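Local coordinates for protein DyP-type peroxidase (Thermobifida cellulosilytica, PDB 4GS1) that probably uses hydrogen peroxide at a bound haem to oxidise dyes and related substrates, as other DyP-type peroxidases do, at residues 119-122 with 123-126; 228-231 with 232-235; 63-66 with 67-70; 234-238 with 239-243. All coordinates share one frame; numbering follows the deposited sequence.

How the contacts relate
Along the chain the order is contact 3, contact 1, contact 2 and contact 4, the last two sharing Ala234 and Trp235. Contacts 3 and 1 belong to the N-terminal half, contacts 2 and 4 to the C-terminal one. Contact 3 starts helix 66-90 and contact 4 leads into strand 240-249, each half having a four-stranded antiparallel sheet of ferredoxin-like strand order. Contact 1 touches all the others, its centre about 13 Å from that of contact 3, 11 Å from contact 2 and 14 Å from contact 4. Contacts 2 and 3 stay about 9 Å apart at nearest atoms. Residues 119-126 bridge the halves, Arg124 reaching Ala232 and Trp235, and Met119 to Ala121 packing on Pro66 and Arg70.

Contact 1: 119-122 with 123-126; sequences MDAA and DRRP
Ala121 and Ala122 each hand a carbonyl to an amide three residues on, and these two backbone hydrogen bonds wind 121-125 into a short 3-10 turn. Arg124 N binds Ala121 O at 2.9 Å, while Arg125 N reaches Ala122 O at 3.2 Å. Water 1 straddles the turn as well, donating to Ala122 O at 3.0 Å and to Arg125 O at 3.3 Å, so that Ala122 O receives two hydrogens.

Side-chain packing is slight. The methyl of Ala121 meets Arg124 CG at 3.9 Å, and Arg125 CB rests 3.3 Å from Ala122 O. Asp123 has CG between its backbone N and carbonyl carbon (chi1 63°), which folds the carboxylate back until OD2 lies 3.4 Å from Ala121 C.

The two arginines part company beyond these contacts. Arg124, bent at chi2 and chi3, sends NE to Ala232 O, whereas the extended chain of Arg125 forms salt bridges with Glu117 and Asp131.

The turn comes just after a Schellman motif, in which Asp120, with positive phi (54°), ends helix 113-118. Ala122 and both arginines pack back on that helix, while Met119, Asp120 and Ala121 lie against the start of helix 66-90, all ahead of strand 149-155.

Contact 2: 228-231 with 232-235; sequences ADDP and AHAW
Asp230 grips the turn that follows it with both its side chain and its carbonyl. OD2 accepts from Ala232 N at 3.0 Å, the amide approaching from above the carboxylate plane, and Asp230 O accepts from His233 N at 2.8 Å. The same side chain also covers part of one face of the His233 imidazole: CB makes a CH-pi contact 4.0 Å from the ring centroid, 23° off the normal, and OD1 sits 3.6 Å above the ring plane toward its rim. Carboxylate and ring planes are inclined to each other by 40°. This reach depends on Asp230 CG lying opposite the backbone N (chi1 -174°), which carries the carboxylate forward over residues 232 and 233.

The side-chain bond to the amide two residues on is an Asx turn, here at the entry to the 3-10 segment that continues through Trp235. A second backbone bond, Ala234 N to Pro231 O at 3.2 Å, extends the winding. An alanine at Asp230 removes the carboxylate, which would probably leave Ala232 N without its mate at the start of the turn and the His233 ring, stripped of the polar part of its cover, freer to rotate.

Farther out, Ala228 CB packs on His233 CB at 3.8 Å. Water 3 donates to Pro231 O at 2.9 Å and weakly accepts from Trp235 N. Pro126 packs against both His233 and Trp235, and Trp235 NE1 donates to Arg124 O of the N-terminal half.

Contact 3: 63-66 with 67-70; sequences RAEP and AAAR
Glu65 is the N-cap of helix 66-90, closing with its carboxylate the first turn of a long helix in the N-terminal ferredoxin-like half. OE2 takes Ala67 N at 3.0 Å, the amide standing above the carboxylate plane, and OE1 takes Ala68 N in a weak bond of 3.4 Å. Both oxygens thus serve amides of the first turn, and the negative charge at the amino end of the helix is likely to suit the helix dipole. A sharp bend at chi2 (-92°), with CG anti to the backbone N (chi1 -159°), turns the carboxylate back onto the helix start, where OE2 also meets the methyl of Ala67 at 3.3 Å.

The regular helical bonds begin beneath this cap. Ala69 N binds Glu65 O at 2.8 Å and Arg70 N binds Pro66 O at 3.0 Å. Pro66, which has no amide hydrogen to offer, occupies the first helical position, where none is needed.

Farther off, Arg63 forms a salt bridge with Asp148, and Arg70 NH1 donates to Val393 O and Leu392 O near the C terminus. Ala69 packs on Leu58 of strand 50-58. Water 4, in the plane of the Arg70 guanidinium and at its edge, accepts from NE at 2.8 Å and donates weakly to Pro66 O.

Contact 4: 234-238 with 239-243; sequences AWMDG and GSYLV
Met236 bends at both chi2 (-55°) and chi3 (-70°), and this double fold curls its CE methyl over the ring of Tyr241, whose own CG lies beside the backbone N and opposite the carbonyl carbon. CE settles above the ring face, 3.9 Å from the centroid and 20° off the normal, with Tyr241 CZ and CE2 both 3.7 Å from Met236 CE. SD stands farther out, 5.2 Å from the centroid and oblique to the ring, so the methyl rather than the sulfur does most of the touching. At the far end of the ring, Tyr241 OH lies 3.6 Å from Met236 CG, which itself covers part of one face of Trp235.

Met236 CE also approaches Ser240 O at 3.4 Å, passing so near Gly239 that a CB on that residue would clash with the methyl. An alanine at Tyr241 takes away the ring, which would probably open a gap beside Met236 CE, Pro126 and Ala378 and set the methionine methyl free to turn.

A backbone hydrogen bond closes the turn between the two residues. Gly239 N donates to Met236 O at 2.9 Å, and Gly238 has the positive phi that a glycine accepts readily. Asp237 OD1 receives Ala228 N, while Ser240 OG binds Val223 O.

Residues 236-239 thus form a type II beta turn that delivers the chain into strand 240-249, an inner strand of the C-terminal ferredoxin-like sheet, with a Met-aromatic contact packed across the junction.

Contact 1: 119-122 with 123-126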
ATOM      1  N   MET B 119      31.288  14.411  -0.608  1.00 24.56           N
ATOM      2  CA  MET B 119      31.916  15.293   0.376  1.00 25.92           C
ATOM      3  C   MET B 119      33.441  15.226   0.320  1.00 30.68           C
ATOM      4  O   MET B 119      34.109  15.851   1.144  1.00 32.12           O
ATOM      5  CB  MET B 119      31.454  14.950   1.799  1.00 25.72           C
ATOM      6  CG  MET B 119      29.962  15.084   2.028  1.00 26.06           C
ATOM      7  SD  MET B 119      29.453  14.765   3.735  1.00 35.08           S
ATOM      8  CE  MET B 119      29.977  13.070   3.962  1.00 26.22           C
ATOM      9  N   ASP B 120      33.978  14.475  -0.644  1.00 26.66           N
ATOM     10  CA  ASP B 120      35.426  14.256  -0.751  1.00 26.91           C
ATOM     11  C   ASP B 120      35.939  13.727   0.587  1.00 34.83           C
ATOM     12  O   ASP B 120      36.911  14.234   1.150  1.00 34.78           O
ATOM     13  CB  ASP B 120      36.149  15.548  -1.167  1.00 33.10           C
ATOM     14  CG  ASP B 120      37.603  15.318  -1.562  1.00 38.84           C
ATOM     15  OD1 ASP B 120      37.945  14.209  -2.027  1.00 33.85           O
ATOM     16  OD2 ASP B 120      38.411  16.259  -1.411  1.00 47.28           O
ATOM     17  N   ALA B 121      35.261  12.700   1.092  1.00 29.63           N
ATOM     18  CA  ALA B 121      35.561  12.149   2.408  1.00 30.08           C
ATOM     19  C   ALA B 121      35.772  10.640   2.381  1.00 27.57           C
ATOM     20  O   ALA B 121      35.332   9.929   3.287  1.00 28.21           O
ATOM     21  CB  ALA B 121      34.457  12.510   3.390  1.00 26.42           C
ATOM     22  N   ALA B 122      36.459  10.150   1.354  1.00 28.78           N
ATOM     23  CA  ALA B 122      36.712   8.719   1.224  1.00 32.48           C
ATOM     24  C   ALA B 122      37.521   8.187   2.406  1.00 32.97           C
ATOM     25  O   ALA B 122      37.471   6.997   2.718  1.00 33.69           O
ATOM     26  CB  ALA B 122      37.421   8.424  -0.090  1.00 37.44           C
ATOM     27  N   ASP B 123      38.261   9.075   3.067  1.00 31.39           N
ATOM     28  CA  ASP B 123      39.043   8.688   4.239  1.00 31.07           C
ATOM     29  C   ASP B 123      38.159   8.382   5.451  1.00 36.06           C
ATOM     30  O   ASP B 123      38.619   7.772   6.419  1.00 32.78           O
ATOM     31  CB  ASP B 123      40.071   9.773   4.592  1.00 41.54           C
ATOM     32  CG  ASP B 123      39.425  11.093   4.967  1.00 53.04           C
ATOM     33  OD1 ASP B 123      39.853  11.700   5.972  1.00 61.02           O
ATOM     34  OD2 ASP B 123      38.499  11.533   4.254  1.00 51.14           O
ATOM     35  N   ARG B 124      36.897   8.807   5.399  1.00 31.57           N
ATOM     36  CA  ARG B 124      35.957   8.547   6.489  1.00 23.75           C
ATOM     37  C   ARG B 124      35.127   7.293   6.221  1.00 24.90           C
ATOM     38  O   ARG B 124      34.278   6.922   7.026  1.00 25.02           O
ATOM     39  CB  ARG B 124      35.012   9.737   6.690  1.00 31.44           C
ATOM     40  CG  ARG B 124      35.693  11.089   6.838  1.00 30.58           C
ATOM     41  CD  ARG B 124      36.550  11.163   8.097  1.00 28.89           C
ATOM     42  NE  ARG B 124      35.806  10.817   9.309  1.00 31.07           N
ATOM     43  CZ  ARG B 124      34.950  11.629   9.928  1.00 32.09           C
ATOM     44  NH1 ARG B 124      34.702  12.841   9.447  1.00 31.86           N
ATOM     45  NH2 ARG B 124      34.331  11.219  11.028  1.00 31.22           N
ATOM     46  N   ARG B 125      35.382   6.637   5.095  1.00 25.04           N
ATOM     47  CA  ARG B 125      34.537   5.527   4.651  1.00 26.19           C
ATOM     48  C   ARG B 125      35.023   4.179   5.175  1.00 21.17           C
ATOM     49  O   ARG B 125      36.085   3.709   4.766  1.00 25.29           O
ATOM     50  CB  ARG B 125      34.506   5.511   3.123  1.00 29.46           C
ATOM     51  CG  ARG B 125      33.496   4.581   2.528  1.00 32.29           C
ATOM     52  CD  ARG B 125      33.292   4.881   1.052  1.00 34.91           C
ATOM     53  NE  ARG B 125      32.418   3.882   0.447  1.00 28.01           N
ATOM     54  CZ  ARG B 125      31.917   3.963  -0.777  1.00 30.41           C
ATOM     55  NH1 ARG B 125      32.197   5.003  -1.547  1.00 26.28           N
ATOM     56  NH2 ARG B 125      31.130   2.998  -1.226  1.00 29.88           N
ATOM     57  N   PRO B 126      34.248   3.548   6.082  1.00 21.31           N
ATOM     58  CA  PRO B 126      34.655   2.244   6.615  1.00 23.46           C
ATOM     59  C   PRO B 126      34.635   1.176   5.530  1.00 24.52           C
ATOM     60  O   PRO B 126      33.861   1.303   4.574  1.00 22.25           O
ATOM     61  CB  PRO B 126      33.577   1.933   7.664  1.00 23.25           C
ATOM     62  CG  PRO B 126      32.943   3.270   7.991  1.00 21.68           C
ATOM     63  CD  PRO B 126      33.000   4.035   6.701  1.00 21.23           C
TER
HETATM   64  O   HOH W   1      39.043   5.036   4.440  1.00 35.08           O

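Contact 2: 228-231 with 232-235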
ATOM      1  N   ALA B 228      35.800   0.637  15.229  1.00 27.59           N
ATOM      2  CA  ALA B 228      36.801   0.747  14.170  1.00 31.85           C
ATOM      3  C   ALA B 228      38.205   0.859  14.749  1.00 32.55           C
ATOM      4  O   ALA B 228      38.390   1.411  15.833  1.00 29.79           O
ATOM      5  CB  ALA B 228      36.509   1.957  13.295  1.00 32.09           C
ATOM      6  N   ASP B 229      39.193   0.343  14.023  1.00 37.85           N
ATOM      7  CA  ASP B 229      40.589   0.527  14.421  1.00 46.08           C
ATOM      8  C   ASP B 229      41.104   1.893  13.965  1.00 44.67           C
ATOM      9  O   ASP B 229      42.010   2.462  14.574  1.00 53.47           O
ATOM     10  CB  ASP B 229      41.471  -0.597  13.870  1.00 59.00           C
ATOM     11  CG  ASP B 229      41.348  -1.884  14.670  1.00 69.36           C
ATOM     12  OD1 ASP B 229      41.544  -2.967  14.080  1.00 75.72           O
ATOM     13  OD2 ASP B 229      41.056  -1.813  15.884  1.00 70.82           O
ATOM     14  N   ASP B 230      40.508   2.410  12.894  1.00 33.42           N
ATOM     15  CA  ASP B 230      40.853   3.720  12.348  1.00 29.69           C
ATOM     16  C   ASP B 230      39.857   4.742  12.885  1.00 32.43           C
ATOM     17  O   ASP B 230      38.660   4.637  12.622  1.00 32.13           O
ATOM     18  CB  ASP B 230      40.780   3.669  10.818  1.00 31.36           C
ATOM     19  CG  ASP B 230      41.253   4.952  10.147  1.00 40.07           C
ATOM     20  OD1 ASP B 230      41.476   4.919   8.914  1.00 35.37           O
ATOM     21  OD2 ASP B 230      41.402   5.991  10.829  1.00 38.40           O
ATOM     22  N   PRO B 231      40.345   5.733  13.646  1.00 32.81           N
ATOM     23  CA  PRO B 231      39.480   6.748  14.258  1.00 28.52           C
ATOM     24  C   PRO B 231      38.628   7.505  13.240  1.00 29.68           C
ATOM     25  O   PRO B 231      37.546   7.982  13.580  1.00 31.22           O
ATOM     26  CB  PRO B 231      40.477   7.705  14.916  1.00 32.97           C
ATOM     27  CG  PRO B 231      41.685   6.861  15.185  1.00 35.48           C
ATOM     28  CD  PRO B 231      41.758   5.901  14.033  1.00 36.75           C
ATOM     29  N   ALA B 232      39.107   7.613  12.008  1.00 31.64           N
ATOM     30  CA  ALA B 232      38.361   8.303  10.962  1.00 27.27           C
ATOM     31  C   ALA B 232      37.098   7.540  10.559  1.00 24.03           C
ATOM     32  O   ALA B 232      36.193   8.111   9.930  1.00 25.25           O
ATOM     33  CB  ALA B 232      39.252   8.543   9.752  1.00 27.83           C
ATOM     34  N   HIS B 233      37.043   6.258  10.926  1.00 27.01           N
ATOM     35  CA  HIS B 233      35.900   5.393  10.618  1.00 26.05           C
ATOM     36  C   HIS B 233      34.981   5.190  11.827  1.00 27.50           C
ATOM     37  O   HIS B 233      33.956   4.517  11.724  1.00 23.58           O
ATOM     38  CB  HIS B 233      36.389   4.014  10.151  1.00 27.02           C
ATOM     39  CG  HIS B 233      37.234   4.046   8.915  1.00 28.38           C
ATOM     40  ND1 HIS B 233      37.943   2.948   8.476  1.00 28.47           N
ATOM     41  CD2 HIS B 233      37.481   5.033   8.021  1.00 33.29           C
ATOM     42  CE1 HIS B 233      38.589   3.257   7.367  1.00 33.50           C
ATOM     43  NE2 HIS B 233      38.329   4.518   7.070  1.00 32.92           N
ATOM     44  N   ALA B 234      35.347   5.759  12.973  1.00 26.37           N
ATOM     45  CA  ALA B 234      34.653   5.469  14.230  1.00 26.17           C
ATOM     46  C   ALA B 234      33.255   6.081  14.357  1.00 26.51           C
ATOM     47  O   ALA B 234      32.530   5.775  15.305  1.00 24.14           O
ATOM     48  CB  ALA B 234      35.529   5.868  15.427  1.00 30.54           C
ATOM     49  N   TRP B 235      32.871   6.944  13.417  1.00 23.88           N
ATOM     50  CA  TRP B 235      31.514   7.493  13.412  1.00 23.69           C
ATOM     51  C   TRP B 235      30.457   6.401  13.271  1.00 20.65           C
ATOM     52  O   TRP B 235      29.286   6.625  13.587  1.00 24.69           O
ATOM     53  CB  TRP B 235      31.338   8.553  12.315  1.00 23.99           C
ATOM     54  CG  TRP B 235      31.501   8.041  10.911  1.00 24.75           C
ATOM     55  CD1 TRP B 235      32.677   7.859  10.234  1.00 24.21           C
ATOM     56  CD2 TRP B 235      30.451   7.670  10.002  1.00 22.15           C
ATOM     57  NE1 TRP B 235      32.422   7.386   8.965  1.00 24.48           N
ATOM     58  CE2 TRP B 235      31.066   7.261   8.797  1.00 21.91           C
ATOM     59  CE3 TRP B 235      29.054   7.643  10.088  1.00 21.37           C
ATOM     60  CZ2 TRP B 235      30.330   6.828   7.688  1.00 19.21           C
ATOM     61  CZ3 TRP B 235      28.323   7.208   8.988  1.00 21.29           C
ATOM     62  CH2 TRP B 235      28.962   6.810   7.804  1.00 21.92           C
TER
HETATM   63  O   HOH W   2      38.574   0.613  10.833  1.00 46.46           O
HETATM   64  O   HOH W   3      34.946   9.083  12.733  1.00 29.87           O

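Contact 3: 63-66 with 67-70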
ATOM      1  N   ARG B  63      25.599  19.344  -4.511  1.00 33.89           N
ATOM      2  CA  ARG B  63      26.248  18.038  -4.568  1.00 24.18           C
ATOM      3  C   ARG B  63      27.589  18.067  -5.312  1.00 29.29           C
ATOM      4  O   ARG B  63      28.496  17.298  -4.993  1.00 30.61           O
ATOM      5  CB  ARG B  63      25.315  16.999  -5.203  1.00 22.52           C
ATOM      6  CG  ARG B  63      25.769  15.564  -4.944  1.00 26.76           C
ATOM      7  CD  ARG B  63      24.927  14.522  -5.670  1.00 25.84           C
ATOM      8  NE  ARG B  63      25.281  13.182  -5.202  1.00 26.88           N
ATOM      9  CZ  ARG B  63      26.369  12.519  -5.585  1.00 36.73           C
ATOM     10  NH1 ARG B  63      27.209  13.059  -6.461  1.00 32.67           N
ATOM     11  NH2 ARG B  63      26.620  11.312  -5.098  1.00 30.71           N
ATOM     12  N   ALA B  64      27.721  18.965  -6.288  1.00 33.67           N
ATOM     13  CA  ALA B  64      28.908  18.992  -7.152  1.00 38.07           C
ATOM     14  C   ALA B  64      30.133  19.671  -6.533  1.00 35.94           C
ATOM     15  O   ALA B  64      31.210  19.682  -7.130  1.00 43.79           O
ATOM     16  CB  ALA B  64      28.576  19.636  -8.490  1.00 43.24           C
ATOM     17  N   GLU B  65      29.970  20.238  -5.344  1.00 30.58           N
ATOM     18  CA  GLU B  65      31.079  20.884  -4.649  1.00 32.04           C
ATOM     19  C   GLU B  65      31.153  20.345  -3.222  1.00 30.76           C
ATOM     20  O   GLU B  65      30.179  20.440  -2.476  1.00 30.87           O
ATOM     21  CB  GLU B  65      30.888  22.402  -4.657  1.00 37.35           C
ATOM     22  CG  GLU B  65      32.160  23.195  -4.435  1.00 49.44           C
ATOM     23  CD  GLU B  65      32.397  23.527  -2.975  1.00 62.55           C
ATOM     24  OE1 GLU B  65      31.626  24.343  -2.416  1.00 65.17           O
ATOM     25  OE2 GLU B  65      33.354  22.971  -2.386  1.00 62.10           O
ATOM     26  N   PRO B  66      32.310  19.772  -2.842  1.00 29.04           N
ATOM     27  CA  PRO B  66      32.472  19.061  -1.562  1.00 24.90           C
ATOM     28  C   PRO B  66      32.029  19.856  -0.333  1.00 28.54           C
ATOM     29  O   PRO B  66      31.339  19.299   0.516  1.00 27.88           O
ATOM     30  CB  PRO B  66      33.979  18.781  -1.505  1.00 32.29           C
ATOM     31  CG  PRO B  66      34.392  18.705  -2.945  1.00 34.66           C
ATOM     32  CD  PRO B  66      33.537  19.721  -3.661  1.00 30.59           C
ATOM     33  N   ALA B  67      32.415  21.125  -0.235  1.00 29.32           N
ATOM     34  CA  ALA B  67      32.006  21.944   0.905  1.00 26.99           C
ATOM     35  C   ALA B  67      30.487  22.123   0.947  1.00 32.26           C
ATOM     36  O   ALA B  67      29.869  22.023   2.009  1.00 27.51           O
ATOM     37  CB  ALA B  67      32.710  23.296   0.876  1.00 29.48           C
ATOM     38  N   ALA B  68      29.887  22.387  -0.207  1.00 31.37           N
ATOM     39  CA  ALA B  68      28.434  22.534  -0.293  1.00 30.04           C
ATOM     40  C   ALA B  68      27.714  21.224   0.009  1.00 26.30           C
ATOM     41  O   ALA B  68      26.622  21.228   0.584  1.00 26.62           O
ATOM     42  CB  ALA B  68      28.030  23.052  -1.667  1.00 29.72           C
ATOM     43  N   ALA B  69      28.314  20.109  -0.403  1.00 25.39           N
ATOM     44  CA  ALA B  69      27.718  18.795  -0.181  1.00 22.40           C
ATOM     45  C   ALA B  69      27.728  18.459   1.308  1.00 22.92           C
ATOM     46  O   ALA B  69      26.768  17.903   1.842  1.00 25.78           O
ATOM     47  CB  ALA B  69      28.454  17.725  -0.992  1.00 21.73           C
ATOM     48  N   ARG B  70      28.826  18.795   1.980  1.00 22.61           N
ATOM     49  CA  ARG B  70      28.920  18.591   3.418  1.00 22.37           C
ATOM     50  C   ARG B  70      27.891  19.448   4.150  1.00 26.87           C
ATOM     51  O   ARG B  70      27.237  18.981   5.083  1.00 25.15           O
ATOM     52  CB  ARG B  70      30.337  18.920   3.903  1.00 29.04           C
ATOM     53  CG  ARG B  70      30.561  18.669   5.385  1.00 38.70           C
ATOM     54  CD  ARG B  70      32.007  18.951   5.782  1.00 41.01           C
ATOM     55  NE  ARG B  70      32.938  17.965   5.234  1.00 44.25           N
ATOM     56  CZ  ARG B  70      33.271  16.828   5.841  1.00 46.01           C
ATOM     57  NH1 ARG B  70      32.751  16.518   7.023  1.00 38.69           N
ATOM     58  NH2 ARG B  70      34.131  15.998   5.263  1.00 47.71           N
TER
HETATM   59  O   HOH W   4      33.748  18.196   2.579  1.00 45.35           O

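Contact 4: 234-238 with 239-243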
ATOM      1  N   ALA B 234      35.347   5.759  12.973  1.00 26.37           N
ATOM      2  CA  ALA B 234      34.653   5.469  14.230  1.00 26.17           C
ATOM      3  C   ALA B 234      33.255   6.081  14.357  1.00 26.51           C
ATOM      4  O   ALA B 234      32.530   5.775  15.305  1.00 24.14           O
ATOM      5  CB  ALA B 234      35.529   5.868  15.427  1.00 30.54           C
ATOM      6  N   TRP B 235      32.871   6.944  13.417  1.00 23.88           N
ATOM      7  CA  TRP B 235      31.514   7.493  13.412  1.00 23.69           C
ATOM      8  C   TRP B 235      30.457   6.401  13.271  1.00 20.65           C
ATOM      9  O   TRP B 235      29.286   6.625  13.587  1.00 24.69           O
ATOM     10  CB  TRP B 235      31.338   8.553  12.315  1.00 23.99           C
ATOM     11  CG  TRP B 235      31.501   8.041  10.911  1.00 24.75           C
ATOM     12  CD1 TRP B 235      32.677   7.859  10.234  1.00 24.21           C
ATOM     13  CD2 TRP B 235      30.451   7.670  10.002  1.00 22.15           C
ATOM     14  NE1 TRP B 235      32.422   7.386   8.965  1.00 24.48           N
ATOM     15  CE2 TRP B 235      31.066   7.261   8.797  1.00 21.91           C
ATOM     16  CE3 TRP B 235      29.054   7.643  10.088  1.00 21.37           C
ATOM     17  CZ2 TRP B 235      30.330   6.828   7.688  1.00 19.21           C
ATOM     18  CZ3 TRP B 235      28.323   7.208   8.988  1.00 21.29           C
ATOM     19  CH2 TRP B 235      28.962   6.810   7.804  1.00 21.92           C
ATOM     20  N   MET B 236      30.870   5.226  12.798  1.00 22.35           N
ATOM     21  CA  MET B 236      29.949   4.094  12.651  1.00 20.02           C
ATOM     22  C   MET B 236      30.022   3.087  13.799  1.00 19.45           C
ATOM     23  O   MET B 236      29.301   2.089  13.786  1.00 22.42           O
ATOM     24  CB  MET B 236      30.148   3.368  11.310  1.00 20.05           C
ATOM     25  CG  MET B 236      29.273   3.888  10.178  1.00 18.74           C
ATOM     26  SD  MET B 236      27.514   3.878  10.574  1.00 19.23           S
ATOM     27  CE  MET B 236      27.180   2.115  10.580  1.00 17.63           C
ATOM     28  N   ASP B 237      30.878   3.336  14.791  1.00 20.32           N
ATOM     29  CA  ASP B 237      30.907   2.482  15.982  1.00 21.34           C
ATOM     30  C   ASP B 237      29.517   2.394  16.611  1.00 23.99           C
ATOM     31  O   ASP B 237      28.896   3.419  16.904  1.00 21.95           O
ATOM     32  CB  ASP B 237      31.894   3.027  17.027  1.00 23.59           C
ATOM     33  CG  ASP B 237      33.349   2.865  16.615  1.00 32.93           C
ATOM     34  OD1 ASP B 237      33.611   2.460  15.466  1.00 27.97           O
ATOM     35  OD2 ASP B 237      34.237   3.162  17.448  1.00 33.15           O
ATOM     36  N   GLY B 238      29.021   1.175  16.802  1.00 22.21           N
ATOM     37  CA  GLY B 238      27.709   0.984  17.401  1.00 23.55           C
ATOM     38  C   GLY B 238      26.545   1.129  16.432  1.00 20.25           C
ATOM     39  O   GLY B 238      25.387   0.922  16.809  1.00 21.81           O
ATOM     40  N   GLY B 239      26.840   1.487  15.184  1.00 17.81           N
ATOM     41  CA  GLY B 239      25.795   1.626  14.175  1.00 17.56           C
ATOM     42  C   GLY B 239      25.442   0.284  13.556  1.00 18.31           C
ATOM     43  O   GLY B 239      25.923  -0.755  14.002  1.00 19.65           O
ATOM     44  N   SER B 240      24.603   0.287  12.526  1.00 13.07           N
ATOM     45  CA  SER B 240      24.305  -0.956  11.820  1.00 14.04           C
ATOM     46  C   SER B 240      24.323  -0.656  10.338  1.00 17.86           C
ATOM     47  O   SER B 240      24.195   0.509   9.943  1.00 18.70           O
ATOM     48  CB  SER B 240      22.943  -1.504  12.239  1.00 13.21           C
ATOM     49  OG  SER B 240      22.725  -2.807  11.694  1.00 15.20           O
ATOM     50  N   TYR B 241      24.505  -1.690   9.521  1.00 15.48           N
ATOM     51  CA  TYR B 241      24.398  -1.540   8.071  1.00 14.77           C
ATOM     52  C   TYR B 241      23.155  -2.225   7.542  1.00 13.30           C
ATOM     53  O   TYR B 241      22.849  -3.360   7.922  1.00 15.57           O
ATOM     54  CB  TYR B 241      25.641  -2.103   7.363  1.00 14.92           C
ATOM     55  CG  TYR B 241      26.891  -1.312   7.649  1.00 15.42           C
ATOM     56  CD1 TYR B 241      27.284  -0.271   6.814  1.00 16.83           C
ATOM     57  CD2 TYR B 241      27.674  -1.594   8.751  1.00 15.12           C
ATOM     58  CE1 TYR B 241      28.434   0.465   7.074  1.00 17.78           C
ATOM     59  CE2 TYR B 241      28.827  -0.856   9.024  1.00 17.31           C
ATOM     60  CZ  TYR B 241      29.195   0.167   8.174  1.00 18.79           C
ATOM     61  OH  TYR B 241      30.340   0.901   8.429  1.00 20.14           O
ATOM     62  N   LEU B 242      22.438  -1.520   6.671  1.00 14.39           N
ATOM     63  CA  LEU B 242      21.235  -2.033   6.025  1.00 13.36           C
ATOM     64  C   LEU B 242      21.495  -2.345   4.562  1.00 13.43           C
ATOM     65  O   LEU B 242      21.945  -1.484   3.808  1.00 14.50           O
ATOM     66  CB  LEU B 242      20.131  -0.979   6.096  1.00 14.30           C
ATOM     67  CG  LEU B 242      18.918  -1.234   5.197  1.00 13.85           C
ATOM     68  CD1 LEU B 242      18.164  -2.472   5.651  1.00 14.34           C
ATOM     69  CD2 LEU B 242      18.000  -0.033   5.210  1.00 18.50           C
ATOM     70  N   VAL B 243      21.212  -3.577   4.158  1.00 11.99           N
ATOM     71  CA  VAL B 243      21.129  -3.901   2.738  1.00 12.52           C
ATOM     72  C   VAL B 243      19.666  -4.034   2.347  1.00 14.15           C
ATOM     73  O   VAL B 243      18.937  -4.854   2.913  1.00 13.92           O
ATOM     74  CB  VAL B 243      21.860  -5.218   2.403  1.00 12.92           C
ATOM     75  CG1 VAL B 243      21.565  -5.623   0.950  1.00 11.79           C
ATOM     76  CG2 VAL B 243      23.359  -5.052   2.620  1.00 15.55           C
TER